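Local coordinates for methionine-binding protein (Coxiella burnetii, PDB 3TQW), which binds methionine and probably delivers it to an ABC transporter as the periplasmic, lipid-anchored receptor of the uptake system, at residues V225-A228 and A229-F233; Q215-S218 and A219-P223; K92-A95 and L96-K100; A143-P146 and K147-I151. All blocks are in the same frame, centred on the assembly; numbering follows the deposited sequence. Where two conformers were deposited one is given.

Contact 1. Residues V225-A228 and A229-F233; sequences VLSA and AKKIF
Lys231 reaches back one turn toward Ser227, and a single water completes the link. The water donates to Ser227 O and accepts from Lys231 NZ at 2.8 Å, so one carbonyl serves both the water and the backbone N of Lys231. Ser227 carries its hydroxyl anti to the backbone N (chi1 179°), which sets OG on the same flank as the lysine, 3.4 Å from Lys231 NZ. The lysine begins with CG anti to the carbonyl carbon and runs extended until a bend at the last torsion turns the amine over the serine. Regular i to i+4 bonds mark this as the closing part of the alpha-helix 223-233, from Ala229 N on Val225 O to the bond of 2.9 Å between Ile232 N and Ala228 O. Lys230 behaves differently from its neighbour: its chain folds at chi2 (82°) and lays CD against the backbone, 3.1 Å from Leu226 O. Further round, Ile232 lies along the Ala228 carbonyl, with CG1 3.3 Å from Ala228 O and CD1 reaching the methyl of Ala228. On the inner flank, Val225 and Ala229 pack on Phe82 of strand 75-83; Val225 also meets Leu17 and Ala21 of helix 13-29, and Ala228 meets Val20.

Contact 2. Residues Q215-S218 and A219-P223; sequences QLVS and ALHSP
Val217 and His221 lie side by side one turn apart, both pointing the same way, near the C-terminal end of helix 211-220. Between the two side chains the nearest approach is Val217 CG1 to His221 CE1, 3.5 Å; a chi1 of 172°, with this methyl anti to the backbone N, lays CG1 alongside the imidazole. The ring approaches Val217 O obliquely, and ND1 is not hydrogen-bonded to that oxygen. The tighter part involves the buried Ala219 and Leu220, where Leu220 sets its CG 3.4 Å from Leu216 O. Beneath them the helical bonds are regular, Ala219 N to Gln215 O at 2.9 Å and Leu220 N to Leu216 O at 3.1 Å. The last turn tightens instead: His221 N donates to Ser218 O, an i to i+3 bond of 3.0 Å, and only weakly to Val217 O. Ser222 then folds back, and its OG donates to Ala219 O at 2.7 Å in the carbonyl plane, while Ser222 N grips the same oxygen. The looser side belongs to the side chain of Gln215, which stays 5.9 Å from 219-223, and to the hydroxyl of Ser218, which turns to Lys214 O in a weak bond. Ser222 also N-caps the next helix through Val225 N. Leu220 is packed between helix 13-29 and strands 198-204 and 75-83, whereas Gln215 and Ser218 rest against Tyr29.

Contact 3. Residues K92-A95 and L96-K100; sequences KITA and LTQLK
Gln98 and Ile93 slide past each other in opposite directions, the glutamine running back over the chain to place its amide oxygen beside the backbone of 93-95. Extended beyond CG, with CG anti to the carbonyl carbon (chi1 -61°), Gln98 brings OE1 to three donors. Thr94 N meets Gln98 OE1 almost head-on at 2.6 Å, with a C=O...N angle of 166°. Ala95 N, 3.0 Å from Gln98 OE1, and Thr94 OG1, 3.3 Å from the same oxygen, both come from above the amide plane. The hydroxyl can do so because Thr94 OG1 is held between its own backbone N and carbonyl carbon (chi1 57°). Three bonds to one oxygen restrict the rotation of the amide. The other branch of the contact is apolar: Ile93 and Leu99 cross at about a right angle, CD1 of Ile93 touching CD2 of Leu99 at 3.7 Å, while Ile93 CG2 lies 3.7 Å from Gln98 CB. Leu96 and Leu99 continue inward, onto Ala124 and Leu188 and onto Leu126. The backbone adds a bond of 3.1 Å from Gln98 N to Ala95 O. Gln98 OE1 thus caps the amides of Thr94 and Ala95 ahead of the 3-10 turn 96-98, in the loop between strands 87-89 and 104-108.

Contact 4. Residues A143-P146 and K147-I151; sequences ASNP and KKLKI
The chain reverses through a type I beta turn from Asn145 to Lys148, closed by a bond of 2.8 Å from Lys148 N to Asn145 O. This turn links strand 142-144, which carries a classic beta bulge where Ala143 and Ser144 both face Gln128, to strand 150-154 at the edge of the five-stranded sheet. Asn145 dominates the side-chain contact. With CG anti to the backbone N (chi1 -177°), its carboxamide swings across the turn and meets the backbone of Leu149 with both ends. OD1 accepts from Leu149 N at 2.9 Å, and ND2 donates to Leu149 O at 2.9 Å. The second bond lies in the carbonyl plane of Leu149, on a lone pair, and almost in the amide plane of Asn145; the two together fix the rotation of the carboxamide, which lines up with the backbone of Leu149. Leu149 turns its side chain inward onto Ala103, Leu126 and Ile105, with its CB 3.7 Å from Asn145 OD1. Lys147 runs out extended, its NZ bonded outside the turn, to Leu99 O. Lys148, with positive phi (51°), takes its chain past the turn carbonyl, CG 3.8 Å from Asn145 O. A water joins the two halves of the turn, donating to Asn145 OD1 at 2.7 Å and accepting from Lys147 N at 2.8 Å.

In the fold
The four contacts form two pairs at the two ends of a two-lobed binding protein. Contacts 1 and 2 occupy successive helices of the lobe built on the six-stranded sheet and touch directly, Val225 CG2 lying 3.2 Å from Ala219 O. Contacts 3 and 4 belong to the lobe of the five-stranded sheet, their centres about 15 Å apart, and the bond that joins them runs from Lys147 NZ to Leu99 O, 2.6 Å. Between the pairs nothing touches: contact 2 and contact 4 have centres about 43 Å apart. The bound methionine lies about 11 Å from the side chain of Ile232 and about 12 Å from that of Leu220; Phe233 meets the pocket residue Tyr84.

Contact 1. Residues V225-A228 and A229-F233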
ATOM      1  N   VAL A 225      -4.433   7.503  17.235  1.00 17.16           N
ATOM      2  CA  VAL A 225      -4.120   6.720  16.043  1.00 17.13           C
ATOM      3  C   VAL A 225      -2.733   7.074  15.504  1.00 18.10           C
ATOM      4  O   VAL A 225      -1.989   6.196  15.065  1.00 17.48           O
ATOM      5  CB  VAL A 225      -5.192   6.861  14.941  1.00 15.68           C
ATOM      6  CG1 VAL A 225      -4.714   6.220  13.646  1.00 17.46           C
ATOM      7  CG2 VAL A 225      -6.486   6.201  15.384  1.00 15.08           C
ATOM      8  N   LEU A 226      -2.380   8.355  15.549  1.00 17.09           N
ATOM      9  CA  LEU A 226      -1.039   8.764  15.133  1.00 21.27           C
ATOM     10  C   LEU A 226       0.016   8.133  16.033  1.00 22.61           C
ATOM     11  O   LEU A 226       1.047   7.659  15.562  1.00 21.60           O
ATOM     12  CB  LEU A 226      -0.896  10.282  15.160  1.00 23.70           C
ATOM     13  CG  LEU A 226      -1.831  11.042  14.226  1.00 29.65           C
ATOM     14  CD1 LEU A 226      -1.705  12.550  14.435  1.00 31.93           C
ATOM     15  CD2 LEU A 226      -1.542  10.662  12.791  1.00 28.60           C
ATOM     16  N   SER A 227      -0.250   8.131  17.334  1.00 20.75           N
ATOM     17  CA  SER A 227       0.663   7.519  18.293  1.00 23.53           C
ATOM     18  C   SER A 227       0.809   6.019  18.025  1.00 20.22           C
ATOM     19  O   SER A 227       1.917   5.478  18.071  1.00 21.74           O
ATOM     20  CB  SER A 227       0.185   7.781  19.723  1.00 23.53           C
ATOM     21  OG  SER A 227       1.035   7.170  20.668  1.00 26.88           O
ATOM     22  N   ALA A 228      -0.304   5.351  17.727  1.00 15.22           N
ATOM     23  CA  ALA A 228      -0.268   3.924  17.409  1.00 12.94           C
ATOM     24  C   ALA A 228       0.466   3.645  16.099  1.00 17.24           C
ATOM     25  O   ALA A 228       1.183   2.650  15.980  1.00 22.33           O
ATOM     26  CB  ALA A 228      -1.671   3.345  17.354  1.00 13.02           C
ATOM     27  N   ALA A 229       0.275   4.514  15.112  1.00 16.50           N
ATOM     28  CA  ALA A 229       0.983   4.363  13.844  1.00 17.27           C
ATOM     29  C   ALA A 229       2.489   4.361  14.085  1.00 17.98           C
ATOM     30  O   ALA A 229       3.215   3.552  13.510  1.00 19.10           O
ATOM     31  CB  ALA A 229       0.594   5.472  12.876  1.00 15.73           C
ATOM     32  N   LYS A 230       2.952   5.267  14.943  1.00 17.47           N
ATOM     33  CA  LYS A 230       4.360   5.317  15.322  1.00 22.77           C
ATOM     34  C   LYS A 230       4.844   3.984  15.889  1.00 23.53           C
ATOM     35  O   LYS A 230       5.932   3.522  15.555  1.00 21.73           O
ATOM     36  CB  LYS A 230       4.615   6.424  16.353  1.00 30.74           C
ATOM     37  CG  LYS A 230       5.146   7.732  15.776  1.00 39.81           C
ATOM     38  CD  LYS A 230       4.026   8.589  15.205  1.00 45.92           C
ATOM     39  CE  LYS A 230       4.544   9.924  14.671  1.00 48.97           C
ATOM     40  NZ  LYS A 230       3.458  10.750  14.044  1.00 47.17           N
ATOM     41  N   LYS A 231       4.042   3.366  16.749  1.00 21.66           N
ATOM     42  CA  LYS A 231       4.454   2.111  17.373  1.00 22.91           C
ATOM     43  C   LYS A 231       4.438   0.950  16.373  1.00 23.79           C
ATOM     44  O   LYS A 231       5.290   0.069  16.423  1.00 25.60           O
ATOM     45  CB  LYS A 231       3.576   1.778  18.581  1.00 22.69           C
ATOM     46  CG  LYS A 231       3.567   2.839  19.687  1.00 24.59           C
ATOM     47  CD  LYS A 231       3.069   2.240  20.994  1.00 31.93           C
ATOM     48  CE  LYS A 231       2.421   3.273  21.919  1.00 37.24           C
ATOM     49  NZ  LYS A 231       2.985   4.641  21.799  1.00 36.76           N
ATOM     50  N   ILE A 232       3.468   0.960  15.464  1.00 19.66           N
ATOM     51  CA  ILE A 232       3.300  -0.131  14.513  1.00 16.53           C
ATOM     52  C   ILE A 232       4.234   0.002  13.307  1.00 19.66           C
ATOM     53  O   ILE A 232       4.829  -0.981  12.867  1.00 21.28           O
ATOM     54  CB  ILE A 232       1.832  -0.227  14.029  1.00 16.39           C
ATOM     55  CG1 ILE A 232       0.893  -0.505  15.211  1.00 16.11           C
ATOM     56  CG2 ILE A 232       1.680  -1.305  12.962  1.00 14.77           C
ATOM     57  CD1 ILE A 232      -0.552  -0.148  14.927  1.00 17.86           C
ATOM     58  N   PHE A 233       4.370   1.222  12.790  1.00 18.51           N
ATOM     59  CA  PHE A 233       5.076   1.459  11.527  1.00 19.27           C
ATOM     60  C   PHE A 233       6.362   2.277  11.658  1.00 22.13           C
ATOM     61  O   PHE A 233       7.154   2.357  10.711  1.00 19.93           O
ATOM     62  CB  PHE A 233       4.156   2.172  10.533  1.00 17.83           C
ATOM     63  CG  PHE A 233       2.930   1.387  10.160  1.00 17.16           C
ATOM     64  CD1 PHE A 233       2.992   0.395   9.194  1.00 16.74           C
ATOM     65  CD2 PHE A 233       1.711   1.651  10.767  1.00 18.78           C
ATOM     66  CE1 PHE A 233       1.858  -0.334   8.844  1.00 13.64           C
ATOM     67  CE2 PHE A 233       0.576   0.932  10.420  1.00 19.52           C
ATOM     68  CZ  PHE A 233       0.650  -0.059   9.456  1.00 14.08           C
TER
HETATM   69  O   HOH W   1       4.013   6.258  19.705  0.99 26.85           O

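Contact 2. Residues Q215-S218 and A219-P223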
ATOM      1  N   GLN A 215     -16.564  10.693  10.025  1.00 15.63           N
ATOM      2  CA  GLN A 215     -16.020  10.581  11.379  1.00 16.95           C
ATOM      3  C   GLN A 215     -14.925   9.519  11.491  1.00 15.43           C
ATOM      4  O   GLN A 215     -14.006   9.655  12.293  1.00 18.72           O
ATOM      5  CB  GLN A 215     -17.140  10.344  12.393  1.00 13.69           C
ATOM      6  CG  GLN A 215     -17.974  11.587  12.628  1.00 18.90           C
ATOM      7  CD  GLN A 215     -19.283  11.285  13.334  1.00 26.01           C
ATOM      8  OE1 GLN A 215     -19.491  10.183  13.833  1.00 26.47           O
ATOM      9  NE2 GLN A 215     -20.178  12.260  13.360  1.00 31.59           N
ATOM     10  N   LEU A 216     -15.019   8.478  10.673  0.54 16.00           N
ATOM     11  CA  LEU A 216     -13.983   7.456  10.633  0.54 16.67           C
ATOM     12  C   LEU A 216     -12.657   8.047  10.153  0.54 16.58           C
ATOM     13  O   LEU A 216     -11.593   7.709  10.674  0.54 16.11           O
ATOM     14  CB  LEU A 216     -14.412   6.298   9.727  0.54 19.02           C
ATOM     15  CG  LEU A 216     -13.464   5.107   9.621  0.54 21.17           C
ATOM     16  CD1 LEU A 216     -13.231   4.479  10.989  0.54 22.17           C
ATOM     17  CD2 LEU A 216     -14.015   4.082   8.641  0.54 23.58           C
ATOM     18  N   VAL A 217     -12.726   8.929   9.160  1.00 18.59           N
ATOM     19  CA  VAL A 217     -11.545   9.623   8.663  1.00 17.46           C
ATOM     20  C   VAL A 217     -10.948  10.487   9.765  1.00 17.36           C
ATOM     21  O   VAL A 217      -9.739  10.476   9.983  1.00 15.28           O
ATOM     22  CB  VAL A 217     -11.862  10.498   7.430  1.00 16.31           C
ATOM     23  CG1 VAL A 217     -10.664  11.362   7.059  1.00 19.29           C
ATOM     24  CG2 VAL A 217     -12.268   9.626   6.262  1.00 14.70           C
ATOM     25  N   SER A 218     -11.800  11.229  10.467  1.00 16.40           N
ATOM     26  CA  SER A 218     -11.334  12.055  11.575  1.00 18.23           C
ATOM     27  C   SER A 218     -10.648  11.233  12.672  1.00 16.31           C
ATOM     28  O   SER A 218      -9.592  11.618  13.179  1.00 15.30           O
ATOM     29  CB  SER A 218     -12.491  12.866  12.161  1.00 19.76           C
ATOM     30  OG  SER A 218     -13.094  13.673  11.162  1.00 22.46           O
ATOM     31  N   ALA A 219     -11.250  10.106  13.040  1.00 16.30           N
ATOM     32  CA  ALA A 219     -10.661   9.219  14.050  1.00 16.11           C
ATOM     33  C   ALA A 219      -9.278   8.719  13.634  1.00 16.75           C
ATOM     34  O   ALA A 219      -8.374   8.599  14.466  1.00 17.32           O
ATOM     35  CB  ALA A 219     -11.582   8.041  14.326  1.00 16.47           C
ATOM     36  N   LEU A 220      -9.126   8.409  12.347  1.00 14.20           N
ATOM     37  CA  LEU A 220      -7.849   7.947  11.807  1.00 15.99           C
ATOM     38  C   LEU A 220      -6.766   9.032  11.825  1.00 18.47           C
ATOM     39  O   LEU A 220      -5.586   8.733  11.653  1.00 18.14           O
ATOM     40  CB  LEU A 220      -8.028   7.392  10.389  1.00 15.32           C
ATOM     41  CG  LEU A 220      -8.676   6.007  10.351  1.00 17.47           C
ATOM     42  CD1 LEU A 220      -9.280   5.690   8.977  1.00 18.63           C
ATOM     43  CD2 LEU A 220      -7.658   4.953  10.768  1.00 16.26           C
ATOM     44  N   HIS A 221      -7.171  10.279  12.053  1.00 18.09           N
ATOM     45  CA  HIS A 221      -6.227  11.383  12.232  1.00 21.53           C
ATOM     46  C   HIS A 221      -6.068  11.788  13.694  1.00 20.85           C
ATOM     47  O   HIS A 221      -5.410  12.783  13.996  1.00 17.69           O
ATOM     48  CB  HIS A 221      -6.678  12.606  11.431  1.00 28.77           C
ATOM     49  CG  HIS A 221      -6.656  12.399   9.950  1.00 36.13           C
ATOM     50  ND1 HIS A 221      -7.707  12.758   9.133  1.00 42.10           N
ATOM     51  CD2 HIS A 221      -5.705  11.880   9.139  1.00 39.13           C
ATOM     52  CE1 HIS A 221      -7.406  12.461   7.881  1.00 45.70           C
ATOM     53  NE2 HIS A 221      -6.197  11.928   7.857  1.00 43.85           N
ATOM     54  N   SER A 222      -6.678  11.036  14.603  1.00 18.58           N
ATOM     55  CA  SER A 222      -6.614  11.378  16.022  1.00 19.58           C
ATOM     56  C   SER A 222      -5.203  11.212  16.581  1.00 22.70           C
ATOM     57  O   SER A 222      -4.400  10.448  16.043  1.00 19.34           O
ATOM     58  CB  SER A 222      -7.573  10.505  16.822  1.00 17.52           C
ATOM     59  OG  SER A 222      -7.147   9.153  16.800  1.00 18.59           O
ATOM     60  N   PRO A 223      -4.897  11.928  17.673  1.00 23.57           N
ATOM     61  CA  PRO A 223      -3.612  11.741  18.351  1.00 23.87           C
ATOM     62  C   PRO A 223      -3.346  10.271  18.677  1.00 20.30           C
ATOM     63  O   PRO A 223      -2.240   9.789  18.445  1.00 20.31           O
ATOM     64  CB  PRO A 223      -3.781  12.552  19.640  1.00 25.35           C
ATOM     65  CG  PRO A 223      -4.728  13.637  19.260  1.00 26.34           C
ATOM     66  CD  PRO A 223      -5.691  13.011  18.282  1.00 25.61           C
TER

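Contact 3. Residues K92-A95 and L96-K100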
ATOM      1  N   LYS A  92      19.978 -11.134  -0.150  1.00 27.85           N
ATOM      2  CA  LYS A  92      21.182 -11.542  -0.872  1.00 31.05           C
ATOM      3  C   LYS A  92      22.219 -10.418  -1.021  1.00 31.93           C
ATOM      4  O   LYS A  92      23.403 -10.685  -1.206  1.00 34.59           O
ATOM      5  CB  LYS A  92      20.824 -12.135  -2.244  1.00 29.58           C
ATOM      6  CG  LYS A  92      19.976 -13.410  -2.178  1.00 28.55           C
ATOM      7  CD  LYS A  92      19.804 -14.030  -3.558  1.00 32.03           C
ATOM      8  CE  LYS A  92      18.759 -15.146  -3.570  1.00 35.81           C
ATOM      9  NZ  LYS A  92      19.122 -16.303  -2.703  1.00 38.38           N
ATOM     10  N   ILE A  93      21.773  -9.166  -0.946  1.00 30.73           N
ATOM     11  CA  ILE A  93      22.687  -8.028  -1.029  1.00 30.84           C
ATOM     12  C   ILE A  93      22.393  -6.983   0.046  1.00 30.90           C
ATOM     13  O   ILE A  93      21.253  -6.851   0.498  1.00 28.95           O
ATOM     14  CB  ILE A  93      22.652  -7.349  -2.419  1.00 29.32           C
ATOM     15  CG1 ILE A  93      21.259  -6.790  -2.718  1.00 28.39           C
ATOM     16  CG2 ILE A  93      23.094  -8.320  -3.511  1.00 30.48           C
ATOM     17  CD1 ILE A  93      21.156  -6.074  -4.060  1.00 25.12           C
ATOM     18  N   THR A  94      23.426  -6.246   0.451  1.00 29.62           N
ATOM     19  CA  THR A  94      23.276  -5.172   1.428  1.00 31.59           C
ATOM     20  C   THR A  94      23.367  -3.810   0.756  1.00 30.06           C
ATOM     21  O   THR A  94      23.021  -2.791   1.351  1.00 32.50           O
ATOM     22  CB  THR A  94      24.356  -5.238   2.524  1.00 35.03           C
ATOM     23  OG1 THR A  94      25.652  -5.191   1.916  1.00 37.11           O
ATOM     24  CG2 THR A  94      24.227  -6.521   3.330  1.00 36.81           C
ATOM     25  N   ALA A  95      23.848  -3.792  -0.482  1.00 28.50           N
ATOM     26  CA  ALA A  95      23.953  -2.548  -1.234  1.00 27.45           C
ATOM     27  C   ALA A  95      23.536  -2.772  -2.678  1.00 26.47           C
ATOM     28  O   ALA A  95      23.785  -3.833  -3.244  1.00 24.60           O
ATOM     29  CB  ALA A  95      25.371  -2.002  -1.167  1.00 29.29           C
ATOM     30  N   LEU A  96      22.903  -1.770  -3.275  1.00 26.02           N
ATOM     31  CA  LEU A  96      22.347  -1.924  -4.613  1.00 30.78           C
ATOM     32  C   LEU A  96      23.412  -2.180  -5.678  1.00 35.95           C
ATOM     33  O   LEU A  96      23.150  -2.864  -6.668  1.00 38.29           O
ATOM     34  CB  LEU A  96      21.489  -0.712  -4.985  1.00 30.15           C
ATOM     35  CG  LEU A  96      20.160  -0.587  -4.235  1.00 29.43           C
ATOM     36  CD1 LEU A  96      19.470   0.727  -4.581  1.00 30.11           C
ATOM     37  CD2 LEU A  96      19.251  -1.776  -4.545  1.00 24.59           C
ATOM     38  N   THR A  97      24.611  -1.641  -5.474  1.00 35.06           N
ATOM     39  CA  THR A  97      25.693  -1.839  -6.438  1.00 38.18           C
ATOM     40  C   THR A  97      26.114  -3.306  -6.552  1.00 35.98           C
ATOM     41  O   THR A  97      26.718  -3.706  -7.546  1.00 37.36           O
ATOM     42  CB  THR A  97      26.929  -0.960  -6.123  1.00 42.72           C
ATOM     43  OG1 THR A  97      27.346  -1.170  -4.767  1.00 41.21           O
ATOM     44  CG2 THR A  97      26.601   0.510  -6.325  1.00 44.02           C
ATOM     45  N   GLN A  98      25.786  -4.105  -5.542  1.00 33.45           N
ATOM     46  CA  GLN A  98      26.150  -5.522  -5.541  1.00 33.79           C
ATOM     47  C   GLN A  98      25.393  -6.357  -6.581  1.00 34.11           C
ATOM     48  O   GLN A  98      25.758  -7.504  -6.841  1.00 33.11           O
ATOM     49  CB  GLN A  98      25.947  -6.132  -4.151  1.00 37.97           C
ATOM     50  CG  GLN A  98      26.780  -5.490  -3.051  1.00 42.57           C
ATOM     51  CD  GLN A  98      26.595  -6.174  -1.710  1.00 44.94           C
ATOM     52  OE1 GLN A  98      25.483  -6.256  -1.188  1.00 43.11           O
ATOM     53  NE2 GLN A  98      27.687  -6.679  -1.148  1.00 48.90           N
ATOM     54  N   LEU A  99      24.337  -5.796  -7.164  1.00 33.09           N
ATOM     55  CA  LEU A  99      23.543  -6.536  -8.146  1.00 30.92           C
ATOM     56  C   LEU A  99      24.397  -7.009  -9.312  1.00 33.84           C
ATOM     57  O   LEU A  99      25.115  -6.223  -9.920  1.00 34.19           O
ATOM     58  CB  LEU A  99      22.384  -5.689  -8.669  1.00 28.33           C
ATOM     59  CG  LEU A  99      21.168  -5.580  -7.752  1.00 28.23           C
ATOM     60  CD1 LEU A  99      20.173  -4.587  -8.311  1.00 28.27           C
ATOM     61  CD2 LEU A  99      20.527  -6.950  -7.554  1.00 27.19           C
ATOM     62  N   LYS A 100      24.312  -8.297  -9.621  1.00 38.28           N
ATOM     63  CA  LYS A 100      25.017  -8.848 -10.769  1.00 42.44           C
ATOM     64  C   LYS A 100      24.188  -8.675 -12.034  1.00 38.44           C
ATOM     65  O   LYS A 100      22.982  -8.413 -11.977  1.00 30.48           O
ATOM     66  CB  LYS A 100      25.320 -10.332 -10.549  1.00 48.41           C
ATOM     67  CG  LYS A 100      26.190 -10.617  -9.334  1.00 56.02           C
ATOM     68  CD  LYS A 100      26.199 -12.102  -8.996  1.00 60.84           C
ATOM     69  CE  LYS A 100      26.995 -12.381  -7.728  1.00 63.92           C
ATOM     70  NZ  LYS A 100      26.818 -13.786  -7.262  1.00 65.37           N
TER

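Contact 4. Residues A143-P146 and K147-I151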
ATOM      1  N   ALA A 143      13.396   1.816 -20.824  1.00 34.19           N
ATOM      2  CA  ALA A 143      14.181   2.264 -21.968  1.00 36.64           C
ATOM      3  C   ALA A 143      15.656   1.930 -21.793  1.00 36.89           C
ATOM      4  O   ALA A 143      16.373   1.735 -22.770  1.00 40.37           O
ATOM      5  CB  ALA A 143      13.992   3.757 -22.196  1.00 35.14           C
ATOM      6  N   SER A 144      16.101   1.860 -20.543  1.00 33.06           N
ATOM      7  CA  SER A 144      17.492   1.542 -20.244  1.00 33.40           C
ATOM      8  C   SER A 144      17.595   0.546 -19.091  1.00 33.94           C
ATOM      9  O   SER A 144      17.043   0.769 -18.012  1.00 31.91           O
ATOM     10  CB  SER A 144      18.266   2.820 -19.914  1.00 34.00           C
ATOM     11  OG  SER A 144      19.607   2.534 -19.555  1.00 37.91           O
ATOM     12  N   ASN A 145      18.303  -0.555 -19.333  1.00 31.43           N
ATOM     13  CA  ASN A 145      18.499  -1.596 -18.329  1.00 30.59           C
ATOM     14  C   ASN A 145      19.927  -2.154 -18.404  1.00 31.61           C
ATOM     15  O   ASN A 145      20.137  -3.287 -18.835  1.00 30.40           O
ATOM     16  CB  ASN A 145      17.447  -2.701 -18.506  1.00 28.71           C
ATOM     17  CG  ASN A 145      17.537  -3.786 -17.439  1.00 28.58           C
ATOM     18  OD1 ASN A 145      18.327  -3.696 -16.499  1.00 28.52           O
ATOM     19  ND2 ASN A 145      16.720  -4.821 -17.586  1.00 30.51           N
ATOM     20  N   PRO A 146      20.911  -1.343 -17.982  1.00 34.30           N
ATOM     21  CA  PRO A 146      22.349  -1.625 -18.075  1.00 38.44           C
ATOM     22  C   PRO A 146      22.749  -3.026 -17.618  1.00 35.98           C
ATOM     23  O   PRO A 146      23.463  -3.723 -18.345  1.00 35.14           O
ATOM     24  CB  PRO A 146      22.965  -0.576 -17.147  1.00 40.52           C
ATOM     25  CG  PRO A 146      22.029   0.566 -17.217  1.00 40.77           C
ATOM     26  CD  PRO A 146      20.652  -0.032 -17.361  1.00 37.96           C
ATOM     27  N   LYS A 147      22.311  -3.433 -16.431  1.00 31.97           N
ATOM     28  CA  LYS A 147      22.676  -4.748 -15.915  1.00 30.03           C
ATOM     29  C   LYS A 147      21.737  -5.842 -16.399  1.00 26.91           C
ATOM     30  O   LYS A 147      21.810  -6.975 -15.927  1.00 27.82           O
ATOM     31  CB  LYS A 147      22.741  -4.749 -14.388  1.00 30.06           C
ATOM     32  CG  LYS A 147      23.886  -3.935 -13.819  1.00 34.71           C
ATOM     33  CD  LYS A 147      24.067  -4.208 -12.333  1.00 36.14           C
ATOM     34  CE  LYS A 147      25.201  -3.378 -11.752  1.00 37.91           C
ATOM     35  NZ  LYS A 147      25.407  -3.653 -10.300  1.00 38.19           N
ATOM     36  N   LYS A 148      20.866  -5.503 -17.343  1.00 23.80           N
ATOM     37  CA  LYS A 148      19.952  -6.483 -17.921  1.00 25.86           C
ATOM     38  C   LYS A 148      19.205  -7.230 -16.823  1.00 25.65           C
ATOM     39  O   LYS A 148      19.092  -8.456 -16.835  1.00 25.40           O
ATOM     40  CB  LYS A 148      20.716  -7.446 -18.832  1.00 30.65           C
ATOM     41  CG  LYS A 148      21.510  -6.715 -19.922  1.00 35.37           C
ATOM     42  CD  LYS A 148      22.396  -7.647 -20.729  1.00 38.91           C
ATOM     43  CE  LYS A 148      23.145  -6.870 -21.806  1.00 43.20           C
ATOM     44  NZ  LYS A 148      24.022  -7.748 -22.628  1.00 47.17           N
ATOM     45  N   LEU A 149      18.701  -6.469 -15.861  1.00 23.94           N
ATOM     46  CA  LEU A 149      17.987  -7.042 -14.732  1.00 25.49           C
ATOM     47  C   LEU A 149      16.703  -7.707 -15.212  1.00 24.38           C
ATOM     48  O   LEU A 149      16.054  -7.228 -16.135  1.00 24.58           O
ATOM     49  CB  LEU A 149      17.692  -5.953 -13.699  1.00 27.58           C
ATOM     50  CG  LEU A 149      18.936  -5.288 -13.099  1.00 28.07           C
ATOM     51  CD1 LEU A 149      18.570  -4.061 -12.278  1.00 31.34           C
ATOM     52  CD2 LEU A 149      19.716  -6.277 -12.251  1.00 28.32           C
ATOM     53  N   LYS A 150      16.352  -8.828 -14.593  1.00 23.65           N
ATOM     54  CA  LYS A 150      15.142  -9.545 -14.961  1.00 27.13           C
ATOM     55  C   LYS A 150      14.003  -9.216 -13.997  1.00 24.14           C
ATOM     56  O   LYS A 150      14.114  -9.439 -12.791  1.00 24.56           O
ATOM     57  CB  LYS A 150      15.413 -11.049 -14.980  1.00 31.52           C
ATOM     58  CG  LYS A 150      16.592 -11.429 -15.867  1.00 38.68           C
ATOM     59  CD  LYS A 150      16.844 -12.926 -15.861  1.00 45.29           C
ATOM     60  CE  LYS A 150      18.035 -13.282 -16.737  1.00 49.80           C
ATOM     61  NZ  LYS A 150      18.247 -14.753 -16.802  1.00 51.71           N
ATOM     62  N   ILE A 151      12.912  -8.682 -14.536  1.00 23.20           N
ATOM     63  CA  ILE A 151      11.765  -8.295 -13.719  1.00 20.55           C
ATOM     64  C   ILE A 151      10.808  -9.467 -13.526  1.00 20.84           C
ATOM     65  O   ILE A 151      10.310 -10.040 -14.492  1.00 23.87           O
ATOM     66  CB  ILE A 151      11.007  -7.113 -14.341  1.00 25.44           C
ATOM     67  CG1 ILE A 151      11.958  -5.940 -14.579  1.00 29.04           C
ATOM     68  CG2 ILE A 151       9.860  -6.679 -13.439  1.00 24.35           C
ATOM     69  CD1 ILE A 151      12.637  -5.440 -13.308  1.00 29.16           C
TER
HETATM   70  O   HOH W   2      20.171  -2.328 -15.103  1.00 32.17           O